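Local coordinates for protein SusD homolog (Bacteroides thetaiotaomicron, PDB 3SGH) that probably binds sugars at the bacterial cell surface as a SusD-like outer-membrane lipoprotein, helping to capture glycans for uptake, at residues C36-C41 and W77-G82; L107-G112 and I123-M128; L457-S462 and A473-L478. One frame throughout, in Å; residues are numbered along the deposited sequence.

Interaction 1 of 3, residues C36-C41 and W77-G82; sequences CQEINC and WGRLYG
E38 and R79 form a salt bridge in which the arginine grips the carboxylate side-on, through NE and one terminal nitrogen. R79 NE donates to E38 OE1 at 2.9 Å, and R79 NH2 donates to E38 OE2 at 3.1 Å; both bonds are nearly straight. Each oxygen lies close to the guanidinium plane, yet the nitrogens meet the carboxylate from above its own plane, because the two flat groups are turned 47° from each other. The side chains cross at about a right angle. R79 leaves the backbone with CG anti to N (chi1 -175°) and then bends at chi2 and chi3, which brings NE and NH2 round to the carboxylate. R79 CB lies 3.5 Å from E38 OE1. With two bonds in place, the rotation of the guanidinium is fixed, and the paired charges are probably stabilised as ions.

The bridge spans helices 33-40 and 75-84 of the alpha-alpha superhelix of this SusD-like protein. The axes of their short segments approach to 10.3 Å at a crossing angle of -105°, and this steep crossing brings E38 and I39 against R79 and L80.

Apolar packing lies beside the charged pair. I39 places CD1 4.2 Å from L80 CG, while I39 CG1 sits alongside the aliphatic part of R79, 4.4 Å from its CG. L80 also packs on L115 of helix 100-120, and I39 on S76.

Interaction 2 of 3, residues L107-G112 and I123-M128; sequences LTRVYG and IPYTQM
A cation-pi stack joins R109, on the long helix 100-120 of the alpha-alpha superhelix, to Y125 in the loop that follows that helix, at the start of a type I beta turn from Y125 to M128. The guanidinium lies flat on the phenol ring, planes 12° apart. R109 CZ stands 4.0 Å from the centroid of the Y125 ring, over its face, and R109 NE is 3.6 Å from Y125 CE1. The arginine gets there by a chain extended from CG to NE, with CG anti to the backbone N (chi1 -174°). R109 NH2, itself over the ring, also reaches the carbonyl O of Y125 at 3.1 Å in a weak, strongly bent bond; the same oxygen accepts M128 N to close the turn.

The polar ends are held from outside the two segments. R109 NE bonds to Y85 OH, F88 makes a second cation-pi contact with the arginine, and Y125 OH bonds to D150, whose charge is also a long, weak partner of R109 NH1. A water donates to Y125 OH at 2.6 Å and accepts a weak bond from R109 NH1. Beside this phenol oxygen lies a methyl of the helix, with V110 CG2 3.6 Å from Y125 OH.

Interaction 3 of 3, residues L457-S462 and A473-L478; sequences LRFTRS and AAVSML
The carbonyl O of A474 accepts M477 N at 3.0 Å, and the ring of F459 lies against this piece of backbone, its CZ 3.9 Å from A474 O. No hydrogen bond joins the two segments: the contact is one aromatic ring set among three aliphatic side chains. The CE2-CZ corner does the touching. F459 CZ lies 3.9 Å from A474 CB, F459 CE2 is 4.0 Å from V475 CG2, and L478 CD1 comes within 3.9 Å of F459 CE2. The ring also meets the backbone, with CE2 3.8 Å from V475 N, while V475 CA lies in the ring plane at its edge. F459 projects its ring from an extended piece of chain just ahead of helix 461-466, where T460 is the N-cap and its OG1 takes E463 N. With F459 CG anti to its own carbonyl carbon (chi1 -60°), the ring is turned toward 473-478.

Y137 meets the ring of F459 edge-to-face and R456 adds a cation-pi contact; F459 also touches Q120 of helix 100-120 and Y464 of helix 461-466. With no hydrogen bond between 457-462 and 473-478, cohesion between these segments rests on burial and van der Waals contact.

Interaction 1 touches both of the others through its segment 77-82. This segment reaches interaction 2 through W77 and Y81, which pack on P124 (W77 CH2 to P124 CD 3.6 Å), and through L80 CD1, 3.7 Å from the carbonyl O of G112. Toward interaction 3, W77 CB meets T460 CG2 at 3.4 Å. The centre of interaction 1 lies about 15 Å from that of interaction 2 and about 18 Å from that of interaction 3. Interactions 2 and 3 do not touch; their nearest atoms are about 6 Å apart and their centres about 16 Å. From interaction 1 to interaction 3, the centres lie about 12, 17 and 22 Å from the centre of the chain.

Interaction 1 of 3, residues C36-C41 and W77-G82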
loop_
_atom_site.group_PDB
_atom_site.type_symbol
_atom_site.label_atom_id
_atom_site.label_comp_id
_atom_site.label_asym_id
_atom_site.label_seq_id
_atom_site.Cartn_x
_atom_site.Cartn_y
_atom_site.Cartn_z
ATOM N N CYS A 36 3.552 -12.819 0.203
ATOM C CA CYS A 36 4.489 -11.695 0.230
ATOM C C CYS A 36 4.964 -11.330 -1.182
ATOM O O CYS A 36 4.910 -10.166 -1.578
ATOM C CB CYS A 36 5.662 -11.977 1.172
ATOM S SG CYS A 36 6.663 -10.521 1.452
ATOM N N GLN A 37 5.370 -12.319 -1.964
ATOM C CA GLN A 37 5.800 -12.026 -3.310
ATOM C C GLN A 37 4.659 -11.421 -4.108
ATOM O O GLN A 37 4.834 -10.384 -4.752
ATOM C CB GLN A 37 6.351 -13.219 -4.044
ATOM C CG GLN A 37 6.813 -12.791 -5.485
ATOM C CD GLN A 37 7.762 -13.810 -6.106
ATOM O OE1 GLN A 37 7.468 -15.021 -6.126
ATOM N NE2 GLN A 37 8.893 -13.322 -6.610
ATOM N N GLU A 38 3.501 -12.060 -4.011
ATOM C CA GLU A 38 2.349 -11.667 -4.863
ATOM C C GLU A 38 1.846 -10.256 -4.570
ATOM O O GLU A 38 1.570 -9.484 -5.484
ATOM C CB GLU A 38 1.219 -12.675 -4.724
ATOM C CG GLU A 38 1.596 -14.071 -5.285
ATOM C CD GLU A 38 0.613 -15.184 -4.826
ATOM O OE1 GLU A 38 -0.417 -14.866 -4.217
ATOM O OE2 GLU A 38 0.898 -16.359 -5.098
ATOM N N ILE A 39 1.735 -9.912 -3.289
ATOM C CA ILE A 39 1.199 -8.635 -2.880
ATOM C C ILE A 39 2.270 -7.576 -2.646
ATOM O O ILE A 39 2.060 -6.407 -2.963
ATOM C CB ILE A 39 0.307 -8.835 -1.601
ATOM C CG1 ILE A 39 -0.880 -9.770 -1.916
ATOM C CG2 ILE A 39 -0.169 -7.466 -0.984
ATOM C CD1 ILE A 39 -1.950 -9.166 -2.881
ATOM N N ASN A 40 3.380 -7.968 -2.035
ATOM C CA ASN A 40 4.393 -7.029 -1.632
ATOM C C ASN A 40 5.544 -6.893 -2.614
ATOM O O ASN A 40 6.296 -5.947 -2.474
ATOM C CB ASN A 40 4.957 -7.380 -0.252
ATOM C CG ASN A 40 3.917 -7.247 0.853
ATOM O OD1 ASN A 40 3.067 -6.358 0.801
ATOM N ND2 ASN A 40 3.984 -8.110 1.850
ATOM N N CYS A 41 5.687 -7.775 -3.602
ATOM C CA CYS A 41 6.891 -7.767 -4.457
ATOM C C CYS A 41 6.698 -7.942 -5.954
ATOM O O CYS A 41 7.672 -8.313 -6.658
ATOM C CB CYS A 41 7.872 -8.854 -3.980
ATOM S SG CYS A 41 8.294 -8.895 -2.179
ATOM N N TRP A 77 -6.166 -11.410 -6.521
ATOM C CA TRP A 77 -7.542 -11.839 -6.300
ATOM C C TRP A 77 -7.553 -13.122 -5.531
ATOM O O TRP A 77 -8.232 -13.244 -4.505
ATOM C CB TRP A 77 -8.287 -12.006 -7.617
ATOM C CG TRP A 77 -9.608 -12.697 -7.480
ATOM C CD1 TRP A 77 -9.785 -14.003 -7.207
ATOM C CD2 TRP A 77 -10.946 -12.126 -7.602
ATOM N NE1 TRP A 77 -11.135 -14.304 -7.148
ATOM C CE2 TRP A 77 -11.865 -13.168 -7.374
ATOM C CE3 TRP A 77 -11.446 -10.837 -7.857
ATOM C CZ2 TRP A 77 -13.274 -12.984 -7.450
ATOM C CZ3 TRP A 77 -12.856 -10.647 -7.933
ATOM C CH2 TRP A 77 -13.749 -11.721 -7.706
ATOM N N GLY A 78 -6.812 -14.106 -6.027
ATOM C CA GLY A 78 -6.831 -15.443 -5.413
ATOM C C GLY A 78 -6.334 -15.444 -3.986
ATOM O O GLY A 78 -6.876 -16.139 -3.095
ATOM N N ARG A 79 -5.299 -14.642 -3.753
ATOM C CA ARG A 79 -4.684 -14.609 -2.454
ATOM C C ARG A 79 -5.620 -13.957 -1.402
ATOM O O ARG A 79 -5.835 -14.514 -0.299
ATOM C CB ARG A 79 -3.349 -13.850 -2.550
ATOM C CG ARG A 79 -2.518 -13.836 -1.235
ATOM C CD ARG A 79 -2.160 -15.218 -0.739
ATOM N NE ARG A 79 -1.328 -15.939 -1.678
ATOM C CZ ARG A 79 -0.777 -17.123 -1.464
ATOM N NH1 ARG A 79 -0.937 -17.738 -0.298
ATOM N NH2 ARG A 79 -0.043 -17.664 -2.415
ATOM N N LEU A 80 -6.153 -12.787 -1.749
ATOM C CA LEU A 80 -6.961 -12.011 -0.839
ATOM C C LEU A 80 -8.329 -12.680 -0.627
ATOM O O LEU A 80 -8.772 -12.801 0.507
ATOM C CB LEU A 80 -7.164 -10.586 -1.359
ATOM C CG LEU A 80 -5.828 -9.802 -1.434
ATOM C CD1 LEU A 80 -6.049 -8.404 -2.022
ATOM C CD2 LEU A 80 -5.150 -9.705 -0.012
ATOM N N TYR A 81 -8.997 -13.088 -1.712
ATOM C CA TYR A 81 -10.196 -13.896 -1.564
ATOM C C TYR A 81 -9.975 -15.150 -0.739
ATOM O O TYR A 81 -10.809 -15.497 0.077
ATOM C CB TYR A 81 -10.789 -14.297 -2.911
ATOM C CG TYR A 81 -11.992 -13.493 -3.287
ATOM C CD1 TYR A 81 -11.894 -12.174 -3.670
ATOM C CD2 TYR A 81 -13.237 -14.104 -3.307
ATOM C CE1 TYR A 81 -13.042 -11.438 -4.005
ATOM C CE2 TYR A 81 -14.363 -13.419 -3.654
ATOM C CZ TYR A 81 -14.276 -12.086 -3.992
ATOM O OH TYR A 81 -15.441 -11.442 -4.337
ATOM N N GLY A 82 -8.854 -15.826 -0.933
ATOM C CA GLY A 82 -8.569 -17.029 -0.182
ATOM C C GLY A 82 -8.501 -16.822 1.318
ATOM O O GLY A 82 -8.951 -17.679 2.110
#

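Interaction 2 of 3, residues L107-G112 and I123-M128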
loop_
_atom_site.group_PDB
_atom_site.type_symbol
_atom_site.label_atom_id
_atom_site.label_comp_id
_atom_site.label_asym_id
_atom_site.label_seq_id
_atom_site.Cartn_x
_atom_site.Cartn_y
_atom_site.Cartn_z
ATOM N N LEU A 107 -13.760 -5.709 9.911
ATOM C CA LEU A 107 -12.564 -4.858 9.695
ATOM C C LEU A 107 -11.535 -5.530 8.760
ATOM O O LEU A 107 -10.973 -4.915 7.871
ATOM C CB LEU A 107 -11.943 -4.494 11.013
ATOM C CG LEU A 107 -10.630 -3.696 10.966
ATOM C CD1 LEU A 107 -10.826 -2.326 10.295
ATOM C CD2 LEU A 107 -10.106 -3.546 12.441
ATOM N N THR A 108 -11.301 -6.799 8.984
ATOM C CA THR A 108 -10.327 -7.552 8.234
ATOM C C THR A 108 -10.764 -7.763 6.775
ATOM O O THR A 108 -9.930 -7.613 5.857
ATOM C CB THR A 108 -9.957 -8.871 8.955
ATOM O OG1 THR A 108 -9.560 -8.596 10.314
ATOM C CG2 THR A 108 -8.791 -9.561 8.237
ATOM N N ARG A 109 -12.041 -8.070 6.572
ATOM C CA ARG A 109 -12.636 -8.116 5.232
ATOM C C ARG A 109 -12.517 -6.793 4.522
ATOM O O ARG A 109 -12.073 -6.749 3.407
ATOM C CB ARG A 109 -14.104 -8.485 5.331
ATOM C CG ARG A 109 -14.821 -8.699 4.005
ATOM C CD ARG A 109 -16.235 -8.994 4.257
ATOM N NE ARG A 109 -16.987 -9.177 3.018
ATOM C CZ ARG A 109 -18.279 -8.940 2.867
ATOM N NH1 ARG A 109 -19.008 -8.379 3.843
ATOM N NH2 ARG A 109 -18.820 -9.203 1.687
ATOM N N VAL A 110 -12.901 -5.699 5.195
ATOM C CA VAL A 110 -12.752 -4.390 4.594
ATOM C C VAL A 110 -11.269 -4.159 4.235
ATOM O O VAL A 110 -10.996 -3.654 3.158
ATOM C CB VAL A 110 -13.300 -3.243 5.470
ATOM C CG1 VAL A 110 -12.791 -1.845 4.924
ATOM C CG2 VAL A 110 -14.874 -3.288 5.608
ATOM N N TYR A 111 -10.314 -4.502 5.101
ATOM C CA TYR A 111 -8.869 -4.240 4.828
ATOM C C TYR A 111 -8.445 -4.927 3.521
ATOM O O TYR A 111 -7.801 -4.328 2.628
ATOM C CB TYR A 111 -7.929 -4.691 5.978
ATOM C CG TYR A 111 -6.574 -4.049 5.794
ATOM C CD1 TYR A 111 -5.557 -4.660 5.018
ATOM C CD2 TYR A 111 -6.326 -2.792 6.324
ATOM C CE1 TYR A 111 -4.333 -4.001 4.821
ATOM C CE2 TYR A 111 -5.119 -2.155 6.140
ATOM C CZ TYR A 111 -4.132 -2.763 5.396
ATOM O OH TYR A 111 -2.952 -2.075 5.193
ATOM N N GLY A 112 -8.867 -6.163 3.383
ATOM C CA GLY A 112 -8.481 -6.968 2.259
ATOM C C GLY A 112 -9.143 -6.499 0.989
ATOM O O GLY A 112 -8.526 -6.472 -0.076
ATOM N N ILE A 123 -15.640 -5.243 -7.575
ATOM C CA ILE A 123 -15.533 -6.581 -7.020
ATOM C C ILE A 123 -16.904 -6.979 -6.512
ATOM O O ILE A 123 -17.697 -6.129 -6.161
ATOM C CB ILE A 123 -14.548 -6.612 -5.829
ATOM C CG1 ILE A 123 -14.969 -5.632 -4.725
ATOM C CG2 ILE A 123 -13.049 -6.399 -6.275
ATOM C CD1 ILE A 123 -14.177 -5.766 -3.405
ATOM N N PRO A 124 -17.159 -8.282 -6.354
ATOM C CA PRO A 124 -18.337 -8.679 -5.582
ATOM C C PRO A 124 -18.132 -8.361 -4.104
ATOM O O PRO A 124 -17.020 -8.561 -3.567
ATOM C CB PRO A 124 -18.423 -10.206 -5.800
ATOM C CG PRO A 124 -17.381 -10.560 -6.780
ATOM C CD PRO A 124 -16.383 -9.429 -6.837
ATOM N N TYR A 125 -19.174 -7.875 -3.450
ATOM C CA TYR A 125 -19.080 -7.522 -2.044
ATOM C C TYR A 125 -20.477 -7.585 -1.405
ATOM O O TYR A 125 -20.769 -8.565 -0.702
ATOM C CB TYR A 125 -18.347 -6.171 -1.861
ATOM C CG TYR A 125 -18.071 -5.807 -0.413
ATOM C CD1 TYR A 125 -16.895 -6.194 0.210
ATOM C CD2 TYR A 125 -19.016 -5.108 0.335
ATOM C CE1 TYR A 125 -16.641 -5.893 1.548
ATOM C CE2 TYR A 125 -18.763 -4.808 1.705
ATOM C CZ TYR A 125 -17.570 -5.222 2.282
ATOM O OH TYR A 125 -17.310 -4.962 3.597
ATOM N N THR A 126 -21.344 -6.637 -1.723
ATOM C CA THR A 126 -22.679 -6.555 -1.105
ATOM C C THR A 126 -23.552 -7.757 -1.398
ATOM O O THR A 126 -24.335 -8.175 -0.542
ATOM C CB THR A 126 -23.425 -5.284 -1.514
ATOM O OG1 THR A 126 -23.642 -5.284 -2.920
ATOM C CG2 THR A 126 -22.630 -4.037 -1.156
ATOM N N GLN A 127 -23.375 -8.332 -2.582
ATOM C CA GLN A 127 -24.245 -9.395 -3.085
ATOM C C GLN A 127 -23.687 -10.788 -2.839
ATOM O O GLN A 127 -24.277 -11.763 -3.270
ATOM C CB GLN A 127 -24.479 -9.211 -4.586
ATOM C CG GLN A 127 -25.123 -7.878 -4.952
ATOM C CD GLN A 127 -26.367 -7.619 -4.155
ATOM O OE1 GLN A 127 -27.399 -8.267 -4.362
ATOM N NE2 GLN A 127 -26.296 -6.655 -3.248
HETATM N N MSE A 128 -22.541 -10.891 -2.168
HETATM C CA MSE A 128 -22.001 -12.203 -1.870
HETATM C C MSE A 128 -22.793 -12.931 -0.810
HETATM O O MSE A 128 -23.277 -12.316 0.161
HETATM C CB MSE A 128 -20.586 -12.088 -1.436
HETATM C CG MSE A 128 -19.756 -11.616 -2.548
HETATM SE SE MSE A 128 -18.010 -11.434 -1.865
HETATM C CE MSE A 128 -17.458 -13.272 -1.895
HETATM O O HOH W 1 -17.013 -6.457 5.747
#

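Interaction 3 of 3, residues L457-S462 and A473-L478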
loop_
_atom_site.group_PDB
_atom_site.type_symbol
_atom_site.label_atom_id
_atom_site.label_comp_id
_atom_site.label_asym_id
_atom_site.label_seq_id
_atom_site.Cartn_x
_atom_site.Cartn_y
_atom_site.Cartn_z
ATOM N N LEU A 457 -5.118 -3.604 -12.143
ATOM C CA LEU A 457 -5.078 -5.005 -12.539
ATOM C C LEU A 457 -6.423 -5.352 -13.194
ATOM O O LEU A 457 -7.420 -4.692 -12.944
ATOM C CB LEU A 457 -4.813 -5.895 -11.318
ATOM C CG LEU A 457 -3.339 -6.083 -10.939
ATOM C CD1 LEU A 457 -2.574 -4.774 -10.814
ATOM C CD2 LEU A 457 -3.252 -6.910 -9.645
ATOM N N ARG A 458 -6.435 -6.404 -14.008
ATOM C CA ARG A 458 -7.606 -6.840 -14.721
ATOM C C ARG A 458 -8.363 -7.886 -13.910
ATOM O O ARG A 458 -7.814 -8.480 -12.964
ATOM C CB ARG A 458 -7.205 -7.432 -16.079
ATOM C CG ARG A 458 -6.669 -6.401 -17.056
ATOM C CD ARG A 458 -6.231 -7.023 -18.392
ATOM N NE ARG A 458 -4.990 -7.796 -18.182
ATOM C CZ ARG A 458 -4.919 -9.117 -18.056
ATOM N NH1 ARG A 458 -6.010 -9.873 -18.142
ATOM N NH2 ARG A 458 -3.754 -9.706 -17.823
ATOM N N PHE A 459 -9.615 -8.098 -14.314
ATOM C CA PHE A 459 -10.462 -9.169 -13.794
ATOM C C PHE A 459 -9.784 -10.527 -14.130
ATOM O O PHE A 459 -9.027 -10.649 -15.114
ATOM C CB PHE A 459 -11.869 -9.064 -14.404
ATOM C CG PHE A 459 -12.594 -7.754 -14.102
ATOM C CD1 PHE A 459 -12.487 -7.151 -12.872
ATOM C CD2 PHE A 459 -13.421 -7.196 -15.055
ATOM C CE1 PHE A 459 -13.213 -5.990 -12.578
ATOM C CE2 PHE A 459 -14.148 -6.050 -14.788
ATOM C CZ PHE A 459 -14.045 -5.442 -13.572
ATOM N N THR A 460 -10.042 -11.539 -13.311
ATOM C CA THR A 460 -9.330 -12.804 -13.436
ATOM C C THR A 460 -9.938 -13.808 -14.406
ATOM O O THR A 460 -11.151 -13.792 -14.682
ATOM C CB THR A 460 -9.259 -13.516 -12.081
ATOM O OG1 THR A 460 -10.588 -13.925 -11.718
ATOM C CG2 THR A 460 -8.615 -12.584 -11.000
ATOM N N ARG A 461 -9.092 -14.714 -14.895
ATOM C CA ARG A 461 -9.559 -15.756 -15.793
ATOM C C ARG A 461 -10.581 -16.616 -15.082
ATOM O O ARG A 461 -11.565 -17.044 -15.711
ATOM C CB ARG A 461 -8.423 -16.628 -16.375
ATOM C CG ARG A 461 -9.010 -17.786 -17.285
ATOM C CD ARG A 461 -8.019 -18.524 -18.201
ATOM N NE ARG A 461 -7.624 -17.636 -19.291
ATOM C CZ ARG A 461 -7.849 -17.816 -20.588
ATOM N NH1 ARG A 461 -8.462 -18.912 -21.092
ATOM N NH2 ARG A 461 -7.425 -16.864 -21.409
ATOM N N SER A 462 -10.378 -16.888 -13.786
ATOM C CA SER A 462 -11.321 -17.781 -13.075
ATOM C C SER A 462 -12.724 -17.161 -13.015
ATOM O O SER A 462 -13.744 -17.865 -13.041
ATOM C CB SER A 462 -10.778 -18.175 -11.685
ATOM O OG SER A 462 -10.896 -17.075 -10.786
ATOM N N ALA A 473 -20.690 -8.067 -17.083
ATOM C CA ALA A 473 -21.422 -6.886 -16.628
ATOM C C ALA A 473 -20.513 -5.904 -15.914
ATOM O O ALA A 473 -20.647 -4.674 -16.094
ATOM C CB ALA A 473 -22.594 -7.283 -15.750
ATOM N N ALA A 474 -19.567 -6.425 -15.129
ATOM C CA ALA A 474 -18.631 -5.591 -14.407
ATOM C C ALA A 474 -17.710 -4.785 -15.337
ATOM O O ALA A 474 -17.264 -3.694 -14.962
ATOM C CB ALA A 474 -17.795 -6.407 -13.418
ATOM N N VAL A 475 -17.414 -5.322 -16.519
ATOM C CA VAL A 475 -16.621 -4.618 -17.524
ATOM C C VAL A 475 -17.258 -3.281 -17.859
ATOM O O VAL A 475 -16.564 -2.295 -17.977
ATOM C CB VAL A 475 -16.421 -5.503 -18.810
ATOM C CG1 VAL A 475 -15.658 -4.760 -19.916
ATOM C CG2 VAL A 475 -15.704 -6.814 -18.412
ATOM N N SER A 476 -18.593 -3.250 -17.976
ATOM C CA SER A 476 -19.281 -2.007 -18.305
ATOM C C SER A 476 -19.292 -1.022 -17.142
ATOM O O SER A 476 -19.589 0.170 -17.340
ATOM C CB SER A 476 -20.715 -2.256 -18.804
ATOM O OG SER A 476 -21.558 -2.623 -17.741
HETATM N N MSE A 477 -18.985 -1.492 -15.930
HETATM C CA MSE A 477 -18.848 -0.613 -14.786
HETATM C C MSE A 477 -17.539 0.198 -14.770
HETATM O O MSE A 477 -17.431 1.176 -14.036
HETATM C CB MSE A 477 -18.990 -1.411 -13.463
HETATM C CG MSE A 477 -20.265 -2.180 -13.362
HETATM SE SE MSE A 477 -20.239 -3.305 -11.832
HETATM C CE MSE A 477 -21.813 -4.342 -12.242
ATOM N N LEU A 478 -16.535 -0.228 -15.544
ATOM C CA LEU A 478 -15.239 0.417 -15.587
ATOM C C LEU A 478 -15.370 1.739 -16.298
ATOM O O LEU A 478 -16.187 1.883 -17.197
ATOM C CB LEU A 478 -14.189 -0.452 -16.310
ATOM C CG LEU A 478 -13.757 -1.742 -15.586
ATOM C CD1 LEU A 478 -12.894 -2.708 -16.437
ATOM C CD2 LEU A 478 -13.034 -1.374 -14.282
#